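Local atomic coordinates of Non-structural protein 5 (Modoc virus, PDB entry 2WA2), a protein that probably methylates the viral RNA cap, at guanine N7 and the ribose 2'-O position, using S-adenosylmethionine as methyl donor. Residues S225-Y230 against G241-V246; G157-T162 against K192-Y197. The protein carries 4 engineered substitutions. All blocks are in the same frame, centred on the assembly; numbering follows the deposited sequence.

Contact 1 (S225-Y230 against G241-V246)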
loop_
_atom_site.group_PDB
_atom_site.type_symbol
_atom_site.label_atom_id
_atom_site.label_comp_id
_atom_site.label_asym_id
_atom_site.label_seq_id
_atom_site.Cartn_x
_atom_site.Cartn_y
_atom_site.Cartn_z
ATOM N N SER A 225 -10.860 -1.710 -10.012
ATOM C CA SER A 225 -11.799 -1.904 -8.892
ATOM C C SER A 225 -11.242 -1.493 -7.524
ATOM O O SER A 225 -11.912 -1.660 -6.496
ATOM C CB SER A 225 -12.201 -3.390 -8.854
ATOM O OG SER A 225 -11.014 -4.160 -8.948
ATOM N N THR A 226 -10.000 -0.978 -7.496
ATOM C CA THR A 226 -9.480 -0.386 -6.266
ATOM C C THR A 226 -8.858 0.971 -6.594
ATOM O O THR A 226 -8.217 1.094 -7.622
ATOM C CB THR A 226 -8.418 -1.286 -5.577
ATOM O OG1 THR A 226 -7.854 -0.578 -4.476
ATOM C CG2 THR A 226 -7.287 -1.716 -6.555
ATOM N N HIS A 227 -9.059 1.945 -5.709
ATOM C CA HIS A 227 -8.467 3.272 -5.848
ATOM C C HIS A 227 -7.156 3.325 -5.054
ATOM O O HIS A 227 -6.637 4.419 -4.822
ATOM C CB HIS A 227 -9.444 4.302 -5.305
ATOM C CG HIS A 227 -9.345 5.656 -5.947
ATOM N ND1 HIS A 227 -8.204 6.433 -5.889
ATOM C CD2 HIS A 227 -10.275 6.393 -6.605
ATOM C CE1 HIS A 227 -8.431 7.585 -6.505
ATOM N NE2 HIS A 227 -9.684 7.589 -6.938
ATOM N N GLU A 228 -6.612 2.153 -4.666
ATOM C CA GLU A 228 -5.361 2.104 -3.845
ATOM C C GLU A 228 -4.241 2.915 -4.482
ATOM O O GLU A 228 -4.016 2.875 -5.694
ATOM C CB GLU A 228 -4.857 0.669 -3.587
ATOM C CG GLU A 228 -4.338 0.002 -4.871
ATOM C CD GLU A 228 -4.149 -1.499 -4.747
ATOM O OE1 GLU A 228 -4.574 -2.062 -3.722
ATOM O OE2 GLU A 228 -3.589 -2.111 -5.689
ATOM N N MET A 229 -3.574 3.689 -3.649
ATOM C CA MET A 229 -2.344 4.373 -4.059
ATOM C C MET A 229 -1.270 4.140 -2.984
ATOM O O MET A 229 -1.560 3.610 -1.895
ATOM C CB MET A 229 -2.635 5.856 -4.304
ATOM C CG MET A 229 -3.576 6.052 -5.501
ATOM S SD MET A 229 -4.116 7.760 -5.716
ATOM C CE MET A 229 -2.564 8.564 -6.234
ATOM N N TYR A 230 -0.021 4.482 -3.292
ATOM C CA TYR A 230 1.085 4.123 -2.414
ATOM C C TYR A 230 1.837 5.349 -1.950
ATOM O O TYR A 230 2.289 6.143 -2.768
ATOM C CB TYR A 230 2.007 3.090 -3.041
ATOM C CG TYR A 230 1.333 1.734 -3.029
ATOM C CD1 TYR A 230 1.519 0.862 -1.950
ATOM C CD2 TYR A 230 0.478 1.353 -4.061
ATOM C CE1 TYR A 230 0.882 -0.384 -1.915
ATOM C CE2 TYR A 230 -0.186 0.102 -4.025
ATOM C CZ TYR A 230 0.031 -0.745 -2.939
ATOM O OH TYR A 230 -0.632 -1.959 -2.866
ATOM N N GLY A 241 -3.607 16.342 -6.338
ATOM C CA GLY A 241 -3.669 16.316 -7.796
ATOM C C GLY A 241 -3.557 14.928 -8.400
ATOM O O GLY A 241 -4.277 14.595 -9.335
ATOM N N ASN A 242 -2.664 14.109 -7.846
ATOM C CA ASN A 242 -2.502 12.746 -8.290
ATOM C C ASN A 242 -3.738 11.934 -7.975
ATOM O O ASN A 242 -4.173 11.134 -8.796
ATOM C CB ASN A 242 -1.288 12.095 -7.650
ATOM C CG ASN A 242 -0.178 11.914 -8.617
ATOM O OD1 ASN A 242 0.841 12.618 -8.540
ATOM N ND2 ASN A 242 -0.364 10.999 -9.575
ATOM N N VAL A 243 -4.294 12.133 -6.785
ATOM C CA VAL A 243 -5.538 11.402 -6.407
ATOM C C VAL A 243 -6.675 11.728 -7.386
ATOM O O VAL A 243 -7.346 10.843 -7.889
ATOM C CB VAL A 243 -5.974 11.739 -4.955
ATOM C CG1 VAL A 243 -7.367 11.159 -4.667
ATOM C CG2 VAL A 243 -4.944 11.182 -3.964
ATOM N N THR A 244 -6.845 13.018 -7.669
ATOM C CA THR A 244 -7.918 13.479 -8.555
ATOM C C THR A 244 -7.711 12.916 -9.963
ATOM O O THR A 244 -8.661 12.490 -10.630
ATOM C CB THR A 244 -8.009 15.043 -8.571
ATOM O OG1 THR A 244 -8.448 15.491 -7.281
ATOM C CG2 THR A 244 -9.045 15.497 -9.586
ATOM N N ALA A 245 -6.459 12.871 -10.390
ATOM C CA ALA A 245 -6.135 12.350 -11.707
ATOM C C ALA A 245 -6.490 10.855 -11.824
ATOM O O ALA A 245 -7.005 10.405 -12.836
ATOM C CB ALA A 245 -4.676 12.596 -12.009
ATOM N N VAL A 246 -6.244 10.105 -10.752
ATOM C CA VAL A 246 -6.622 8.699 -10.690
ATOM C C VAL A 246 -8.153 8.551 -10.694
ATOM O O VAL A 246 -8.686 7.717 -11.440
ATOM C CB VAL A 246 -5.979 7.967 -9.472
ATOM C CG1 VAL A 246 -6.486 6.513 -9.358
ATOM C CG2 VAL A 246 -4.440 7.953 -9.623
#
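The two methyls of Val-246 divide their work between His-227 and Met-229, and the contact can be read as an apolar half and an aromatic half. In the apolar half, Met-229 reaches out from its strand toward the helix. Its chain runs straight to SD and then bends (chi3 69°), which lays CE along the helix surface. SD lies 3.9 Å from Val-243 CG2, while CE comes within 3.9 Å of Val-246 CG2, the two side chains passing in opposite directions. Met-229 CE also lies 4.0 Å from Asn-242 CB, beside the first turn. Pro-196 and Leu-216 also pack on Met-229 and so extend this layer.

The fold explains the pairing. Strand 229-232 is the one strand running against the others in the FtsJ-like, Rossmann-type sheet, between 188-193 and 215-217, and helix 239-254 follows it closely in the chain and returns to pack against the residues that lead into it.

In the aromatic half, CG1 of Val-246 makes an off-centre CH-pi contact with His-227, 4.0 Å from the ring centroid and 30° off the ring normal. A chi1 of -151° swings the imidazole away from the backbone N of His-227 and toward the helix, bringing His-227 CE1 to 3.7 Å from Val-243 O, which lies at the ring edge and in its plane. His-227 NE2 is hydrogen-bonded to Ser-247 OG, the residue after Val-246, and Trp-21 meets the ring edge-to-face.

Thr-226 OG1 accepts from Glu-228 N at 3.0 Å, an ST turn, and Glu-228 turns away from the helix to form salt bridges with Lys-70 and Lys-192.

Contact 2 (G157-T162 against K192-Y197). With SO4 (sulfate ion), chain D.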
loop_
_atom_site.group_PDB
_atom_site.type_symbol
_atom_site.label_atom_id
_atom_site.label_comp_id
_atom_site.label_asym_id
_atom_site.label_seq_id
_atom_site.Cartn_x
_atom_site.Cartn_y
_atom_site.Cartn_z
ATOM N N GLY A 157 -4.847 -2.991 3.868
ATOM C CA GLY A 157 -6.028 -2.282 3.391
ATOM C C GLY A 157 -6.797 -3.268 2.551
ATOM O O GLY A 157 -6.369 -3.629 1.454
ATOM N N GLU A 158 -7.895 -3.774 3.102
ATOM C CA GLU A 158 -8.775 -4.674 2.366
ATOM C C GLU A 158 -9.957 -3.873 1.804
ATOM O O GLU A 158 -10.649 -3.209 2.542
ATOM C CB GLU A 158 -9.274 -5.787 3.310
ATOM C CG GLU A 158 -10.249 -6.818 2.681
ATOM C CD GLU A 158 -10.658 -7.948 3.663
ATOM O OE1 GLU A 158 -10.211 -7.950 4.845
ATOM O OE2 GLU A 158 -11.438 -8.837 3.254
ATOM N N SER A 159 -10.184 -3.964 0.501
ATOM C CA SER A 159 -11.335 -3.322 -0.123
ATOM C C SER A 159 -12.641 -3.656 0.606
ATOM O O SER A 159 -12.829 -4.776 1.078
ATOM C CB SER A 159 -11.429 -3.680 -1.591
ATOM O OG SER A 159 -10.298 -3.142 -2.237
ATOM N N ASN A 160 -13.468 -2.625 0.743
ATOM C CA ASN A 160 -14.795 -2.711 1.352
ATOM C C ASN A 160 -15.752 -1.841 0.552
ATOM O O ASN A 160 -15.357 -0.725 0.130
ATOM C CB ASN A 160 -14.745 -2.186 2.774
ATOM C CG ASN A 160 -15.983 -2.537 3.556
ATOM O OD1 ASN A 160 -16.970 -1.816 3.506
ATOM N ND2 ASN A 160 -15.944 -3.682 4.278
ATOM N N PRO A 161 -17.003 -2.330 0.329
ATOM C CA PRO A 161 -17.976 -1.542 -0.454
ATOM C C PRO A 161 -18.295 -0.188 0.141
ATOM O O PRO A 161 -18.723 0.692 -0.576
ATOM C CB PRO A 161 -19.252 -2.430 -0.459
ATOM C CG PRO A 161 -18.797 -3.751 -0.208
ATOM C CD PRO A 161 -17.586 -3.622 0.740
ATOM N N THR A 162 -18.091 -0.004 1.444
ATOM C CA THR A 162 -18.402 1.279 2.073
ATOM C C THR A 162 -17.142 2.174 2.185
ATOM O O THR A 162 -16.192 1.819 2.880
ATOM C CB THR A 162 -19.045 1.058 3.469
ATOM O OG1 THR A 162 -20.219 0.233 3.320
ATOM C CG2 THR A 162 -19.473 2.383 4.071
ATOM N N LYS A 192 0.623 1.280 1.545
ATOM C CA LYS A 192 -0.693 1.271 0.893
ATOM C C LYS A 192 -1.670 2.294 1.492
ATOM O O LYS A 192 -1.827 2.388 2.721
ATOM C CB LYS A 192 -1.307 -0.126 0.930
ATOM C CG LYS A 192 -2.566 -0.254 0.055
ATOM C CD LYS A 192 -3.111 -1.702 0.048
ATOM C CE LYS A 192 -4.507 -1.704 -0.525
ATOM N NZ LYS A 192 -4.957 -3.107 -0.852
ATOM N N VAL A 193 -2.335 3.047 0.608
ATOM C CA VAL A 193 -3.394 3.970 1.005
ATOM C C VAL A 193 -4.652 3.494 0.285
ATOM O O VAL A 193 -4.859 3.781 -0.884
ATOM C CB VAL A 193 -3.061 5.451 0.657
ATOM C CG1 VAL A 193 -4.136 6.404 1.203
ATOM C CG2 VAL A 193 -1.672 5.852 1.224
ATOM N N LEU A 194 -5.475 2.718 0.990
ATOM C CA LEU A 194 -6.605 2.033 0.344
ATOM C C LEU A 194 -7.604 3.024 -0.236
ATOM O O LEU A 194 -8.063 2.856 -1.353
ATOM C CB LEU A 194 -7.332 1.177 1.396
ATOM C CG LEU A 194 -8.627 0.515 0.907
ATOM C CD1 LEU A 194 -8.303 -0.468 -0.209
ATOM C CD2 LEU A 194 -9.296 -0.158 2.134
ATOM N N ASN A 195 -7.968 4.028 0.568
ATOM C CA ASN A 195 -8.889 5.071 0.124
ATOM C C ASN A 195 -8.173 6.397 0.281
ATOM O O ASN A 195 -8.179 6.963 1.393
ATOM C CB ASN A 195 -10.159 5.069 0.996
ATOM C CG ASN A 195 -11.100 6.247 0.714
ATOM O OD1 ASN A 195 -10.735 7.222 0.046
ATOM N ND2 ASN A 195 -12.330 6.157 1.226
ATOM N N PRO A 196 -7.546 6.888 -0.806
ATOM C CA PRO A 196 -6.797 8.135 -0.754
ATOM C C PRO A 196 -7.621 9.386 -1.072
ATOM O O PRO A 196 -7.073 10.471 -0.967
ATOM C CB PRO A 196 -5.753 7.936 -1.861
ATOM C CG PRO A 196 -6.493 7.170 -2.901
ATOM C CD PRO A 196 -7.425 6.237 -2.131
ATOM N N TYR A 197 -8.895 9.237 -1.456
ATOM C CA TYR A 197 -9.707 10.416 -1.847
ATOM C C TYR A 197 -10.560 11.007 -0.732
ATOM O O TYR A 197 -11.077 12.110 -0.860
ATOM C CB TYR A 197 -10.584 10.114 -3.062
ATOM C CG TYR A 197 -11.439 8.891 -2.882
ATOM C CD1 TYR A 197 -12.680 8.961 -2.253
ATOM C CD2 TYR A 197 -11.010 7.669 -3.364
ATOM C CE1 TYR A 197 -13.458 7.835 -2.091
ATOM C CE2 TYR A 197 -11.774 6.541 -3.223
ATOM C CZ TYR A 197 -12.979 6.625 -2.577
ATOM O OH TYR A 197 -13.713 5.482 -2.420
HETATM S S SO4 D . -7.942 -4.152 6.703
HETATM O O1 SO4 D . -8.388 -3.338 5.571
HETATM O O2 SO4 D . -7.320 -3.254 7.689
HETATM O O3 SO4 D . -9.099 -4.845 7.286
HETATM O O4 SO4 D . -6.965 -5.158 6.270
HETATM O O HOH W 1 -7.286 -2.625 -2.608
#
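Lys-192 spans the gap between its strand and the loop with a fully extended chain, and its NZ donates to Gly-157 O at 2.8 Å. The approach is fairly straight to the carbonyl, with a C=O...donor angle of 150° and the nitrogen tilted only modestly from the carbonyl plane. This is the tight part of the contact. The alpha carbons of Gly-157 and Leu-194 are 5.3 Å apart, and the backbone of Gly-157 adopts a positive phi (149°) that suits a residue without a side chain. Leu-194 fills the ground just beyond, its two methyls directed toward the loop backbone at Glu-158 and Ser-159, where Leu-194 CD2 lies 3.4 Å from Glu-158 O. Helix 163-183 closes in on the same leucine through Glu-166 and Thr-170.

Toward solvent the fit relaxes. CD1 of Leu-194 is 3.9 Å from Ser-159 OG, a contact between a methyl and the hydroxyl of solvent-exposed Ser-159, and a water joins that hydroxyl to the lysine, 3.0 Å from Lys-192 NZ and 3.1 Å from Ser-159 OG. Glu-158 starts its side chain away from 192-197, while its N-H points almost straight (172°) at a sulfate, probably from the crystallisation liquor, with 2.6 Å between Glu-158 N and O1 of the ion. Further on, Asn-160 OD1 accepts from Thr-162 N in an Asx turn that leads into helix 163-183.

The lysine amine is thus gripped by a carbonyl, a water and the carboxylate of Glu-228, and the side chain of Lys-192 is about 6 Å from the bound S-adenosylmethionine; with Asp-155 beside that side chain and Lys-70 paired to Glu-228, the cluster is consistent with the K-D-K-E tetrad of flavivirus 2'-O-methyltransferases.

In the fold
The two contacts lie in series along the chain: both segments of contact 2 precede those of contact 1, and their centres are 10 Å apart. They meet on one sheet, because strands 188-193 and 229-232 are antiparallel neighbours in it. A probable backbone bond links Met-229 O to Val-193 N, and beyond the strand ends His-227 packs against Pro-196 and Tyr-197. Contact 1 carries strand 229-232 out to helix 239-254, whereas contact 2 joins strand 188-193 to the loop after strand 151-154 and comes near the cofactor through Lys-192. Adjacent strands of a single sheet thus bring the two contacts together, one buried and the other at the surface.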